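Glycosyl transferase family 9 (Veillonella parvula, PDB 3TOV) probably transfers a sugar, perhaps a heptose, from a nucleotide-activated donor to a glycan acceptor, as GT-B glycosyltransferases of its family do. Local coordinates at residues M4-Y8 with L32-P37; L77-A81 with Y104-I109; T90-L96 with A111-M117; K128-L132 with V146-L150. All coordinates share one frame; numbering follows the deposited sequence.

Interaction 1: M4-Y8 with L32-P37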
loop_
_atom_site.group_PDB
_atom_site.type_symbol
_atom_site.label_atom_id
_atom_site.label_comp_id
_atom_site.label_asym_id
_atom_site.label_seq_id
_atom_site.Cartn_x
_atom_site.Cartn_y
_atom_site.Cartn_z
HETATM N N MSE A 4 -17.599 -19.109 -13.148
HETATM C CA MSE A 4 -18.604 -18.092 -12.912
HETATM C C MSE A 4 -18.503 -17.068 -14.025
HETATM O O MSE A 4 -17.430 -16.521 -14.263
HETATM C CB MSE A 4 -18.385 -17.412 -11.563
HETATM C CG MSE A 4 -19.107 -16.073 -11.432
HETATM SE SE MSE A 4 -19.419 -15.565 -9.578
HETATM C CE MSE A 4 -20.310 -17.221 -9.013
ATOM N N GLU A 5 -19.609 -16.805 -14.714
ATOM C CA GLU A 5 -19.561 -15.842 -15.807
ATOM C C GLU A 5 -19.490 -14.411 -15.285
ATOM O O GLU A 5 -20.443 -13.905 -14.690
ATOM C CB GLU A 5 -20.733 -16.014 -16.761
ATOM C CG GLU A 5 -20.506 -15.342 -18.094
ATOM C CD GLU A 5 -21.328 -15.977 -19.204
ATOM O OE1 GLU A 5 -21.979 -17.015 -18.944
ATOM O OE2 GLU A 5 -21.322 -15.446 -20.336
ATOM N N LEU A 6 -18.345 -13.773 -15.516
ATOM C CA LEU A 6 -18.078 -12.436 -15.006
ATOM C C LEU A 6 -18.313 -11.353 -16.055
ATOM O O LEU A 6 -18.843 -10.287 -15.742
ATOM C CB LEU A 6 -16.641 -12.351 -14.488
ATOM C CG LEU A 6 -16.241 -13.332 -13.382
ATOM C CD1 LEU A 6 -14.734 -13.330 -13.158
ATOM C CD2 LEU A 6 -16.993 -13.029 -12.089
ATOM N N ASP A 7 -17.921 -11.621 -17.298
ATOM C CA ASP A 7 -18.040 -10.620 -18.358
ATOM C C ASP A 7 -19.501 -10.230 -18.613
ATOM O O ASP A 7 -20.407 -11.050 -18.465
ATOM C CB ASP A 7 -17.367 -11.107 -19.647
ATOM C CG ASP A 7 -17.055 -9.973 -20.612
ATOM O OD1 ASP A 7 -17.146 -8.797 -20.202
ATOM O OD2 ASP A 7 -16.708 -10.253 -21.778
ATOM N N TYR A 8 -19.721 -8.969 -18.972
ATOM C CA TYR A 8 -21.062 -8.471 -19.286
ATOM C C TYR A 8 -21.989 -8.357 -18.069
ATOM O O TYR A 8 -23.205 -8.459 -18.195
ATOM C CB TYR A 8 -21.717 -9.316 -20.395
ATOM C CG TYR A 8 -21.219 -8.965 -21.777
ATOM C CD1 TYR A 8 -21.497 -7.724 -22.337
ATOM C CD2 TYR A 8 -20.464 -9.860 -22.519
ATOM C CE1 TYR A 8 -21.035 -7.377 -23.604
ATOM C CE2 TYR A 8 -19.996 -9.527 -23.795
ATOM C CZ TYR A 8 -20.288 -8.281 -24.334
ATOM O OH TYR A 8 -19.835 -7.933 -25.597
ATOM N N LEU A 32 -9.400 -8.682 -12.648
ATOM C CA LEU A 32 -10.839 -8.708 -12.785
ATOM C C LEU A 32 -11.204 -8.123 -14.121
ATOM O O LEU A 32 -11.810 -8.778 -14.946
ATOM C CB LEU A 32 -11.493 -7.879 -11.699
ATOM C CG LEU A 32 -13.001 -7.781 -11.927
ATOM C CD1 LEU A 32 -13.619 -9.175 -11.877
ATOM C CD2 LEU A 32 -13.675 -6.854 -10.925
ATOM N N ARG A 33 -10.818 -6.876 -14.335
ATOM C CA ARG A 33 -11.173 -6.168 -15.560
ATOM C C ARG A 33 -10.699 -6.901 -16.838
ATOM O O ARG A 33 -11.233 -6.678 -17.933
ATOM C CB ARG A 33 -10.664 -4.718 -15.493
ATOM C CG ARG A 33 -10.703 -3.948 -16.810
ATOM C CD ARG A 33 -12.101 -3.771 -17.341
ATOM N NE ARG A 33 -12.833 -2.772 -16.584
ATOM C CZ ARG A 33 -14.153 -2.767 -16.459
ATOM N NH1 ARG A 33 -14.748 -1.815 -15.743
ATOM N NH2 ARG A 33 -14.875 -3.720 -17.043
ATOM N N LYS A 34 -9.716 -7.785 -16.700
ATOM C CA LYS A 34 -9.225 -8.539 -17.847
ATOM C C LYS A 34 -10.243 -9.593 -18.254
ATOM O O LYS A 34 -10.514 -9.795 -19.444
ATOM C CB LYS A 34 -7.902 -9.221 -17.510
ATOM C CG LYS A 34 -6.832 -9.044 -18.566
ATOM C CD LYS A 34 -5.690 -10.020 -18.366
ATOM C CE LYS A 34 -4.794 -9.635 -17.205
ATOM N NZ LYS A 34 -3.601 -10.531 -17.200
ATOM N N ALA A 35 -10.796 -10.259 -17.241
ATOM C CA ALA A 35 -11.795 -11.310 -17.414
ATOM C C ALA A 35 -13.204 -10.738 -17.520
ATOM O O ALA A 35 -14.162 -11.477 -17.739
ATOM C CB ALA A 35 -11.720 -12.298 -16.262
ATOM N N ALA A 36 -13.332 -9.425 -17.370
ATOM C CA ALA A 36 -14.644 -8.788 -17.402
ATOM C C ALA A 36 -14.624 -7.502 -18.210
ATOM O O ALA A 36 -15.178 -6.487 -17.777
ATOM C CB ALA A 36 -15.118 -8.509 -15.992
ATOM N N PRO A 37 -14.004 -7.548 -19.399
ATOM C CA PRO A 37 -13.735 -6.363 -20.217
ATOM C C PRO A 37 -14.953 -5.469 -20.363
ATOM O O PRO A 37 -14.817 -4.251 -20.444
ATOM C CB PRO A 37 -13.371 -6.959 -21.577
ATOM C CG PRO A 37 -12.831 -8.287 -21.257
ATOM C CD PRO A 37 -13.654 -8.786 -20.111
#
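L6 and D7 carry the N-terminal side of this contact, pressing near the C-terminal end of helix 26-35 and on the A36-P37 segment that follows. L6 points its CB at the turn, 4.4 Å from the CB of A36. Its CG stands anti to the carbonyl carbon (chi1 -58°), which swings one methyl, CD1, over A35 at 4.4 Å from that residue's CB and brings it within 4.5 Å of L32 CD1. The loop crosses the end of helix 26-35 in the N-terminal Rossmann-like domain just before it enters the central strand 10-14. D7 is turned differently: CG is anti to the backbone N (chi1 -161°), and the carboxylate comes across the proline ring at about a right angle. D7 OD1 lies 3.5 Å from P37 CD, in van der Waals contact; P37 N, without a hydrogen, cannot donate to it. The CB of D7 rests 3.7 Å from A35 O. The carboxylate is claimed instead by H38, whose ND1 bonds to OD2, while OD1 receives a weak bond from Y8 N at 2.9 Å. On the helix side, R33 folds back to give A36 O a weak bond from NH2 and forms a salt bridge with D60.

Interaction 2: L77-A81 with Y104-I109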
loop_
_atom_site.group_PDB
_atom_site.type_symbol
_atom_site.label_atom_id
_atom_site.label_comp_id
_atom_site.label_asym_id
_atom_site.label_seq_id
_atom_site.Cartn_x
_atom_site.Cartn_y
_atom_site.Cartn_z
ATOM N N LEU A 77 -24.187 2.377 5.735
ATOM C CA LEU A 77 -24.064 1.169 4.921
ATOM C C LEU A 77 -25.402 0.823 4.257
ATOM O O LEU A 77 -25.476 0.585 3.047
ATOM C CB LEU A 77 -23.593 0.009 5.794
ATOM C CG LEU A 77 -22.239 0.208 6.476
ATOM C CD1 LEU A 77 -21.963 -0.862 7.542
ATOM C CD2 LEU A 77 -21.149 0.239 5.433
ATOM N N ASN A 78 -26.463 0.785 5.055
ATOM C CA ASN A 78 -27.798 0.672 4.507
ATOM C C ASN A 78 -27.950 1.726 3.427
ATOM O O ASN A 78 -28.646 1.530 2.430
ATOM C CB ASN A 78 -28.827 0.894 5.604
ATOM C CG ASN A 78 -28.735 -0.142 6.686
ATOM O OD1 ASN A 78 -28.467 -1.309 6.410
ATOM N ND2 ASN A 78 -28.938 0.274 7.926
ATOM N N GLU A 79 -27.275 2.848 3.643
ATOM C CA GLU A 79 -27.302 3.961 2.713
ATOM C C GLU A 79 -26.642 3.554 1.408
ATOM O O GLU A 79 -27.289 3.525 0.365
ATOM C CB GLU A 79 -26.590 5.173 3.320
ATOM C CG GLU A 79 -27.071 6.522 2.781
ATOM C CD GLU A 79 -26.493 6.857 1.414
ATOM O OE1 GLU A 79 -25.405 6.333 1.083
ATOM O OE2 GLU A 79 -27.123 7.646 0.672
ATOM N N VAL A 80 -25.352 3.238 1.479
ATOM C CA VAL A 80 -24.569 2.787 0.325
ATOM C C VAL A 80 -25.268 1.714 -0.516
ATOM O O VAL A 80 -25.294 1.798 -1.750
ATOM C CB VAL A 80 -23.197 2.248 0.777
ATOM C CG1 VAL A 80 -22.754 1.069 -0.101
ATOM C CG2 VAL A 80 -22.163 3.377 0.806
ATOM N N ALA A 81 -25.817 0.704 0.153
ATOM C CA ALA A 81 -26.581 -0.315 -0.533
ATOM C C ALA A 81 -27.719 0.329 -1.342
ATOM O O ALA A 81 -27.799 0.153 -2.559
ATOM C CB ALA A 81 -27.110 -1.333 0.464
ATOM N N TYR A 104 -21.842 -7.597 6.363
ATOM C CA TYR A 104 -23.181 -7.058 6.384
ATOM C C TYR A 104 -23.489 -6.311 5.092
ATOM O O TYR A 104 -24.470 -6.593 4.410
ATOM C CB TYR A 104 -23.347 -6.114 7.570
ATOM C CG TYR A 104 -24.655 -5.378 7.555
ATOM C CD1 TYR A 104 -25.797 -5.953 8.083
ATOM C CD2 TYR A 104 -24.749 -4.115 6.995
ATOM C CE1 TYR A 104 -26.996 -5.282 8.069
ATOM C CE2 TYR A 104 -25.942 -3.436 6.971
ATOM C CZ TYR A 104 -27.065 -4.020 7.508
ATOM O OH TYR A 104 -28.263 -3.351 7.474
ATOM N N LEU A 105 -22.648 -5.342 4.762
ATOM C CA LEU A 105 -22.871 -4.536 3.573
ATOM C C LEU A 105 -23.123 -5.396 2.326
ATOM O O LEU A 105 -24.138 -5.228 1.653
ATOM C CB LEU A 105 -21.699 -3.578 3.351
ATOM C CG LEU A 105 -21.788 -2.806 2.041
ATOM C CD1 LEU A 105 -23.147 -2.142 1.931
ATOM C CD2 LEU A 105 -20.678 -1.781 1.956
ATOM N N ALA A 106 -22.200 -6.311 2.031
ATOM C CA ALA A 106 -22.316 -7.203 0.872
ATOM C C ALA A 106 -23.649 -7.944 0.858
ATOM O O ALA A 106 -24.246 -8.160 -0.190
ATOM C CB ALA A 106 -21.161 -8.208 0.852
ATOM N N TRP A 107 -24.101 -8.352 2.037
ATOM C CA TRP A 107 -25.395 -8.989 2.176
ATOM C C TRP A 107 -26.486 -7.971 1.874
ATOM O O TRP A 107 -27.352 -8.223 1.043
ATOM C CB TRP A 107 -25.558 -9.539 3.595
ATOM C CG TRP A 107 -26.949 -9.969 3.936
ATOM C CD1 TRP A 107 -27.519 -11.175 3.661
ATOM C CD2 TRP A 107 -27.945 -9.201 4.625
ATOM N NE1 TRP A 107 -28.812 -11.208 4.130
ATOM C CE2 TRP A 107 -29.099 -10.008 4.727
ATOM C CE3 TRP A 107 -27.980 -7.908 5.159
ATOM C CZ2 TRP A 107 -30.275 -9.566 5.342
ATOM C CZ3 TRP A 107 -29.156 -7.473 5.769
ATOM C CH2 TRP A 107 -30.280 -8.301 5.855
ATOM N N LYS A 108 -26.427 -6.814 2.535
ATOM C CA LYS A 108 -27.459 -5.801 2.397
ATOM C C LYS A 108 -27.703 -5.376 0.950
ATOM O O LYS A 108 -28.831 -5.052 0.576
ATOM C CB LYS A 108 -27.136 -4.575 3.245
ATOM C CG LYS A 108 -28.265 -3.534 3.280
ATOM C CD LYS A 108 -29.497 -4.040 4.055
ATOM C CE LYS A 108 -30.788 -3.430 3.509
ATOM N NZ LYS A 108 -30.587 -2.012 3.037
ATOM N N ILE A 109 -26.655 -5.365 0.139
ATOM C CA ILE A 109 -26.819 -5.089 -1.282
ATOM C C ILE A 109 -27.807 -6.082 -1.925
ATOM O O ILE A 109 -28.608 -5.721 -2.791
ATOM C CB ILE A 109 -25.458 -5.117 -1.982
ATOM C CG1 ILE A 109 -24.574 -4.002 -1.408
ATOM C CG2 ILE A 109 -25.617 -4.973 -3.480
ATOM C CD1 ILE A 109 -23.081 -4.220 -1.591
#
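Two neighbouring helices on one face of the N-terminal Rossmann-like sheet meet here: L77-A81 of helix 70-87 packs against Y104-I109 of helix 100-109, and the axes of these two segments come within 8.9 Å, inclined by 40°. L105 is at the centre of the apolar part. With CG anti to the backbone N (chi1 174°), its forked end reaches toward helix 70-87, where CD1 lies 3.8 Å from V80 CG1 and CD2 meets L77 CD2 at 4.0 Å. One turn further on, the small A81 lets the helices approach: its CB touches K108 CG at 3.8 Å and I109 CG1 at 4.1 Å. The side facing the sheet is taken up by V80, resting on I63 and V65, and by I109, resting on V93. At the outer margin the Y104 hydroxyl donates to N78 OD1, which sits at the ring edge, amide and ring planes 68° apart; the modelled OH to OD1 separation of 2.3 Å is too short to be taken literally. K108 bends alongside, its NZ only weakly and distantly paired with a sulfate, probably from the crystallisation liquor. The chemistry implies that hydrophobic burial holds the helices together, with a polar Y104-N78 pair, of doubtful length, at the margin.

Interaction 3: T90-L96 with A111-M117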
loop_
_atom_site.group_PDB
_atom_site.type_symbol
_atom_site.label_atom_id
_atom_site.label_comp_id
_atom_site.label_asym_id
_atom_site.label_seq_id
_atom_site.Cartn_x
_atom_site.Cartn_y
_atom_site.Cartn_z
ATOM N N THR A 90 -27.343 -4.897 -9.742
ATOM C CA THR A 90 -26.084 -5.592 -9.501
ATOM C C THR A 90 -26.190 -7.117 -9.637
ATOM O O THR A 90 -26.987 -7.754 -8.958
ATOM C CB THR A 90 -25.564 -5.244 -8.096
ATOM O OG1 THR A 90 -25.285 -3.836 -8.021
ATOM C CG2 THR A 90 -24.320 -6.047 -7.785
ATOM N N ASP A 91 -25.370 -7.695 -10.509
ATOM C CA ASP A 91 -25.440 -9.128 -10.817
ATOM C C ASP A 91 -24.671 -9.970 -9.801
ATOM O O ASP A 91 -25.203 -10.933 -9.236
ATOM C CB ASP A 91 -24.884 -9.389 -12.220
ATOM C CG ASP A 91 -25.635 -8.628 -13.297
ATOM O OD1 ASP A 91 -26.886 -8.620 -13.244
ATOM O OD2 ASP A 91 -24.980 -8.033 -14.187
ATOM N N ILE A 92 -23.416 -9.583 -9.587
ATOM C CA ILE A 92 -22.504 -10.257 -8.677
ATOM C C ILE A 92 -21.926 -9.296 -7.651
ATOM O O ILE A 92 -21.429 -8.222 -8.001
ATOM C CB ILE A 92 -21.294 -10.802 -9.445
ATOM C CG1 ILE A 92 -21.727 -11.817 -10.498
ATOM C CG2 ILE A 92 -20.268 -11.402 -8.488
ATOM C CD1 ILE A 92 -20.825 -11.826 -11.703
ATOM N N VAL A 93 -21.972 -9.689 -6.383
ATOM C CA VAL A 93 -21.202 -9.000 -5.352
ATOM C C VAL A 93 -20.054 -9.871 -4.812
ATOM O O VAL A 93 -20.250 -11.029 -4.446
ATOM C CB VAL A 93 -22.093 -8.518 -4.198
ATOM C CG1 VAL A 93 -21.298 -8.479 -2.891
ATOM C CG2 VAL A 93 -22.676 -7.155 -4.529
ATOM N N ILE A 94 -18.858 -9.294 -4.777
ATOM C CA ILE A 94 -17.669 -9.969 -4.282
ATOM C C ILE A 94 -17.180 -9.286 -3.009
ATOM O O ILE A 94 -16.793 -8.126 -3.050
ATOM C CB ILE A 94 -16.546 -9.880 -5.324
ATOM C CG1 ILE A 94 -17.056 -10.349 -6.682
ATOM C CG2 ILE A 94 -15.331 -10.671 -4.875
ATOM C CD1 ILE A 94 -15.981 -10.602 -7.695
ATOM N N ASN A 95 -17.198 -9.986 -1.879
ATOM C CA ASN A 95 -16.708 -9.391 -0.634
ATOM C C ASN A 95 -15.281 -9.845 -0.324
ATOM O O ASN A 95 -15.023 -11.046 -0.217
ATOM C CB ASN A 95 -17.642 -9.700 0.545
ATOM C CG ASN A 95 -17.161 -9.073 1.848
ATOM O OD1 ASN A 95 -16.407 -8.102 1.841
ATOM N ND2 ASN A 95 -17.597 -9.628 2.973
ATOM N N LEU A 96 -14.366 -8.880 -0.195
ATOM C CA LEU A 96 -12.946 -9.152 0.060
ATOM C C LEU A 96 -12.594 -8.893 1.495
ATOM O O LEU A 96 -11.499 -9.196 1.931
ATOM C CB LEU A 96 -12.049 -8.292 -0.823
ATOM C CG LEU A 96 -12.076 -8.700 -2.300
ATOM C CD1 LEU A 96 -11.038 -7.965 -3.155
ATOM C CD2 LEU A 96 -11.896 -10.207 -2.408
ATOM N N ALA A 111 -27.518 -8.944 -3.907
ATOM C CA ALA A 111 -27.416 -9.294 -5.318
ATOM C C ALA A 111 -27.720 -10.771 -5.531
ATOM O O ALA A 111 -27.471 -11.601 -4.649
ATOM C CB ALA A 111 -26.045 -8.932 -5.877
ATOM N N PRO A 112 -28.258 -11.101 -6.711
ATOM C CA PRO A 112 -28.578 -12.462 -7.133
ATOM C C PRO A 112 -27.513 -13.434 -6.658
ATOM O O PRO A 112 -27.801 -14.572 -6.281
ATOM C CB PRO A 112 -28.517 -12.360 -8.652
ATOM C CG PRO A 112 -28.957 -10.989 -8.934
ATOM C CD PRO A 112 -28.440 -10.137 -7.807
ATOM N N ILE A 113 -26.270 -12.983 -6.684
ATOM C CA ILE A 113 -25.195 -13.835 -6.239
ATOM C C ILE A 113 -24.094 -13.063 -5.522
ATOM O O ILE A 113 -23.511 -12.129 -6.068
ATOM C CB ILE A 113 -24.646 -14.676 -7.403
ATOM C CG1 ILE A 113 -23.142 -14.844 -7.296
ATOM C CG2 ILE A 113 -24.964 -14.027 -8.737
ATOM C CD1 ILE A 113 -22.572 -15.212 -8.604
ATOM N N THR A 114 -23.856 -13.458 -4.274
ATOM C CA THR A 114 -22.763 -12.927 -3.472
ATOM C C THR A 114 -21.661 -13.968 -3.356
ATOM O O THR A 114 -21.921 -15.164 -3.153
ATOM C CB THR A 114 -23.209 -12.549 -2.040
ATOM O OG1 THR A 114 -24.329 -11.656 -2.093
ATOM C CG2 THR A 114 -22.074 -11.884 -1.297
ATOM N N THR A 115 -20.428 -13.502 -3.493
ATOM C CA THR A 115 -19.274 -14.367 -3.341
ATOM C C THR A 115 -18.102 -13.617 -2.672
ATOM O O THR A 115 -18.287 -12.569 -2.046
ATOM C CB THR A 115 -18.915 -15.096 -4.682
ATOM O OG1 THR A 115 -17.991 -16.158 -4.430
ATOM C CG2 THR A 115 -18.346 -14.150 -5.716
ATOM N N GLY A 116 -16.903 -14.172 -2.769
ATOM C CA GLY A 116 -15.795 -13.677 -1.979
ATOM C C GLY A 116 -15.842 -14.325 -0.609
ATOM O O GLY A 116 -16.385 -15.405 -0.427
HETATM N N MSE A 117 -15.268 -13.661 0.375
HETATM C CA MSE A 117 -15.203 -14.239 1.697
HETATM C C MSE A 117 -15.886 -13.291 2.652
HETATM O O MSE A 117 -15.648 -12.087 2.606
HETATM C CB MSE A 117 -13.751 -14.438 2.119
HETATM C CG MSE A 117 -13.632 -15.290 3.349
HETATM SE SE MSE A 117 -11.925 -15.189 4.236
HETATM C CE MSE A 117 -12.392 -16.262 5.790
#
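V93 and N95 are hydrogen-bonded to the neighbouring strand through both backbone groups, forming the parallel ladder between strands 92-95 and 113-116 in the N-terminal sheet of a Rossmann-like domain. V93 N binds I113 O at 2.9 Å, and V93 O takes T115 N at 2.7 Å. Two residues on, N95 N gives to T115 O at 2.8 Å, and N95 O receives M117 N at 2.7 Å. At the start of the series, a bond from I113 N to D91 O is weak and doubtful. The strands belong to a beta-alpha-beta unit whose helix, 100-109, covers the V93 face, with A106 against V93 itself. On that face V93 and T114 lie side by side, CG1 against CG2 at 3.8 Å, and V93 CG2 meets A111 CB. The reverse face pairs I92 with I113, CG1 to CD1 at 4.0 Å, and I94 with T115. The T115 methyl sits between backbone N and carbonyl carbon, while OG1, anti to N (chi1 -167°), bonds to K128 O on the next strand. D91 turns away to accept from R10 N with OD2. At the far end of the ladder G116 has a positive phi of 84°, and its CA lies 3.3 Å from N95 O in a CA-H...O contact.

Interaction 4: K128-L132 with V146-L150. With SO4 (sulfate ion), chain C.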
loop_
_atom_site.group_PDB
_atom_site.type_symbol
_atom_site.label_atom_id
_atom_site.label_comp_id
_atom_site.label_asym_id
_atom_site.label_seq_id
_atom_site.Cartn_x
_atom_site.Cartn_y
_atom_site.Cartn_z
ATOM N N LYS A 128 -21.334 -18.585 -3.408
ATOM C CA LYS A 128 -20.085 -19.319 -3.346
ATOM C C LYS A 128 -19.137 -18.621 -2.378
ATOM O O LYS A 128 -18.709 -17.489 -2.609
ATOM C CB LYS A 128 -19.454 -19.418 -4.733
ATOM C CG LYS A 128 -18.176 -20.246 -4.761
ATOM C CD LYS A 128 -17.715 -20.564 -6.179
ATOM C CE LYS A 128 -16.770 -21.762 -6.191
ATOM N NZ LYS A 128 -17.495 -23.034 -5.873
ATOM N N TYR A 129 -18.826 -19.297 -1.283
ATOM C CA TYR A 129 -17.908 -18.759 -0.294
ATOM C C TYR A 129 -16.477 -19.119 -0.645
ATOM O O TYR A 129 -16.019 -20.208 -0.333
ATOM C CB TYR A 129 -18.259 -19.301 1.089
ATOM C CG TYR A 129 -17.189 -19.114 2.140
ATOM C CD1 TYR A 129 -16.863 -17.850 2.614
ATOM C CD2 TYR A 129 -16.523 -20.205 2.678
ATOM C CE1 TYR A 129 -15.895 -17.673 3.588
ATOM C CE2 TYR A 129 -15.555 -20.043 3.652
ATOM C CZ TYR A 129 -15.240 -18.774 4.104
ATOM O OH TYR A 129 -14.271 -18.603 5.076
ATOM N N THR A 130 -15.773 -18.208 -1.303
ATOM C CA THR A 130 -14.361 -18.416 -1.593
ATOM C C THR A 130 -13.475 -17.934 -0.450
ATOM O O THR A 130 -13.310 -16.738 -0.266
ATOM C CB THR A 130 -13.942 -17.667 -2.856
ATOM O OG1 THR A 130 -13.974 -16.253 -2.607
ATOM C CG2 THR A 130 -14.875 -18.011 -4.000
ATOM N N ARG A 131 -12.886 -18.864 0.297
ATOM C CA ARG A 131 -11.975 -18.520 1.395
ATOM C C ARG A 131 -10.617 -17.988 0.918
ATOM O O ARG A 131 -10.081 -18.457 -0.092
ATOM C CB ARG A 131 -11.748 -19.726 2.301
ATOM C CG ARG A 131 -10.711 -19.485 3.356
ATOM C CD ARG A 131 -10.471 -20.720 4.188
ATOM N NE ARG A 131 -9.550 -20.434 5.285
ATOM C CZ ARG A 131 -9.201 -21.309 6.226
ATOM N NH1 ARG A 131 -9.691 -22.546 6.212
ATOM N NH2 ARG A 131 -8.363 -20.939 7.187
ATOM N N LEU A 132 -10.069 -17.022 1.664
ATOM C CA LEU A 132 -8.794 -16.376 1.340
ATOM C C LEU A 132 -7.586 -17.142 1.864
ATOM O O LEU A 132 -7.570 -17.544 3.029
ATOM C CB LEU A 132 -8.753 -15.004 1.973
ATOM C CG LEU A 132 -9.740 -13.945 1.506
ATOM C CD1 LEU A 132 -9.735 -12.806 2.526
ATOM C CD2 LEU A 132 -9.386 -13.457 0.105
ATOM N N VAL A 146 -9.152 -15.467 -5.151
ATOM C CA VAL A 146 -10.616 -15.430 -5.150
ATOM C C VAL A 146 -11.125 -15.583 -6.577
ATOM O O VAL A 146 -12.000 -16.417 -6.864
ATOM C CB VAL A 146 -11.184 -14.133 -4.524
ATOM C CG1 VAL A 146 -12.675 -14.003 -4.834
ATOM C CG2 VAL A 146 -10.964 -14.126 -3.025
ATOM N N LEU A 147 -10.543 -14.782 -7.466
ATOM C CA LEU A 147 -10.818 -14.865 -8.892
ATOM C C LEU A 147 -10.511 -16.247 -9.493
ATOM O O LEU A 147 -11.265 -16.738 -10.339
ATOM C CB LEU A 147 -10.057 -13.765 -9.629
ATOM C CG LEU A 147 -10.964 -12.582 -9.961
ATOM C CD1 LEU A 147 -11.965 -12.412 -8.855
ATOM C CD2 LEU A 147 -10.196 -11.296 -10.184
ATOM N N GLU A 148 -9.415 -16.867 -9.059
ATOM C CA GLU A 148 -9.067 -18.206 -9.506
ATOM C C GLU A 148 -10.050 -19.242 -8.969
ATOM O O GLU A 148 -10.425 -20.180 -9.680
ATOM C CB GLU A 148 -7.654 -18.566 -9.073
ATOM C CG GLU A 148 -6.571 -17.912 -9.907
ATOM C CD GLU A 148 -5.210 -17.946 -9.221
ATOM O OE1 GLU A 148 -5.128 -18.432 -8.068
ATOM O OE2 GLU A 148 -4.226 -17.477 -9.836
ATOM N N GLN A 149 -10.468 -19.081 -7.716
ATOM C CA GLN A 149 -11.507 -19.947 -7.153
ATOM C C GLN A 149 -12.799 -19.816 -7.964
ATOM O O GLN A 149 -13.603 -20.751 -8.031
ATOM C CB GLN A 149 -11.745 -19.634 -5.669
ATOM C CG GLN A 149 -10.509 -19.859 -4.819
ATOM C CD GLN A 149 -10.800 -19.911 -3.339
ATOM O OE1 GLN A 149 -11.835 -20.409 -2.902
ATOM N NE2 GLN A 149 -9.878 -19.387 -2.554
ATOM N N LEU A 150 -12.980 -18.654 -8.590
ATOM C CA LEU A 150 -14.104 -18.440 -9.491
ATOM C C LEU A 150 -13.833 -18.901 -10.930
ATOM O O LEU A 150 -14.709 -18.824 -11.794
ATOM C CB LEU A 150 -14.524 -16.975 -9.481
ATOM C CG LEU A 150 -15.072 -16.479 -8.151
ATOM C CD1 LEU A 150 -15.647 -15.105 -8.335
ATOM C CD2 LEU A 150 -16.123 -17.421 -7.628
HETATM S S SO4 C . -7.024 -23.673 9.617
HETATM O O1 SO4 C . -7.387 -24.463 8.437
HETATM O O2 SO4 C . -5.571 -23.645 9.777
HETATM O O3 SO4 C . -7.500 -22.303 9.449
HETATM O O4 SO4 C . -7.638 -24.244 10.816
#
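Q149 and T130 form the centre of the contact. The Q149 side chain leaves the last turn of helix 139-149, extended beyond CG, and lays its amide beside the chain at T130-R131. Its NE2 donates to R131 O at 2.6 Å (147° at the hydrogen), in the carbonyl plane, while OE1 lies 3.5 Å from T130 CB. T130 points toward the helix and is shared among three residues. Its OG1 takes the crowded position between backbone N and carbonyl carbon (chi1 69°), which sets the oxygen 3.4 Å from V146 CG1 and turns the methyl CG2 toward L150. L150 CD2 touches both T130 CG2 at 3.9 Å and the aliphatic K128 CD at 3.8 Å, the lysine and leucine chains running past one another head to tail. L132 begins by pointing away but brings CD2 back to V146 CG2 at 3.6 Å.

In the next shell, N145 OD1 accepts a second bond from Q149 NE2 and so helps to orient the amide, and L147 turns from the contact to pack on helix 26-35. R131 runs outward as an extended chain; its NH2 binds sulfate O3 at 2.8 Å, nearly straight at 162°, with the anion at the guanidinium edge. The sulfate probably comes from the crystallisation liquor. Covering an edge strand, 128-129, with the helix that follows it, on the sheet face opposite helix 100-109, is the layered alpha/beta/alpha arrangement of a Rossmann-like GT-B domain.

How the interactions relate
From the N terminus, interaction 1 closes a loop around strand 10-14, helix 19-23 and most of helix 26-35. Interactions 2 and 3 then cross: 77-81, 90-96, 104-109 and 111-117 alternate, so the helix pair and the strand pair interlock. Interaction 4 follows in series, closing the connection from edge strand 128-129 into helix 139-149; no contact nests within another. Interaction 3 is the hub: M4, E5 and L6 of interaction 1 reach I92, I113 or T115 on one face, interaction 2 covers the other, and K128-L132 adjoins T115-M117. Interactions 1 and 4 also meet, through M4 with L150 and L32 with L147, whereas interaction 2 touches neither.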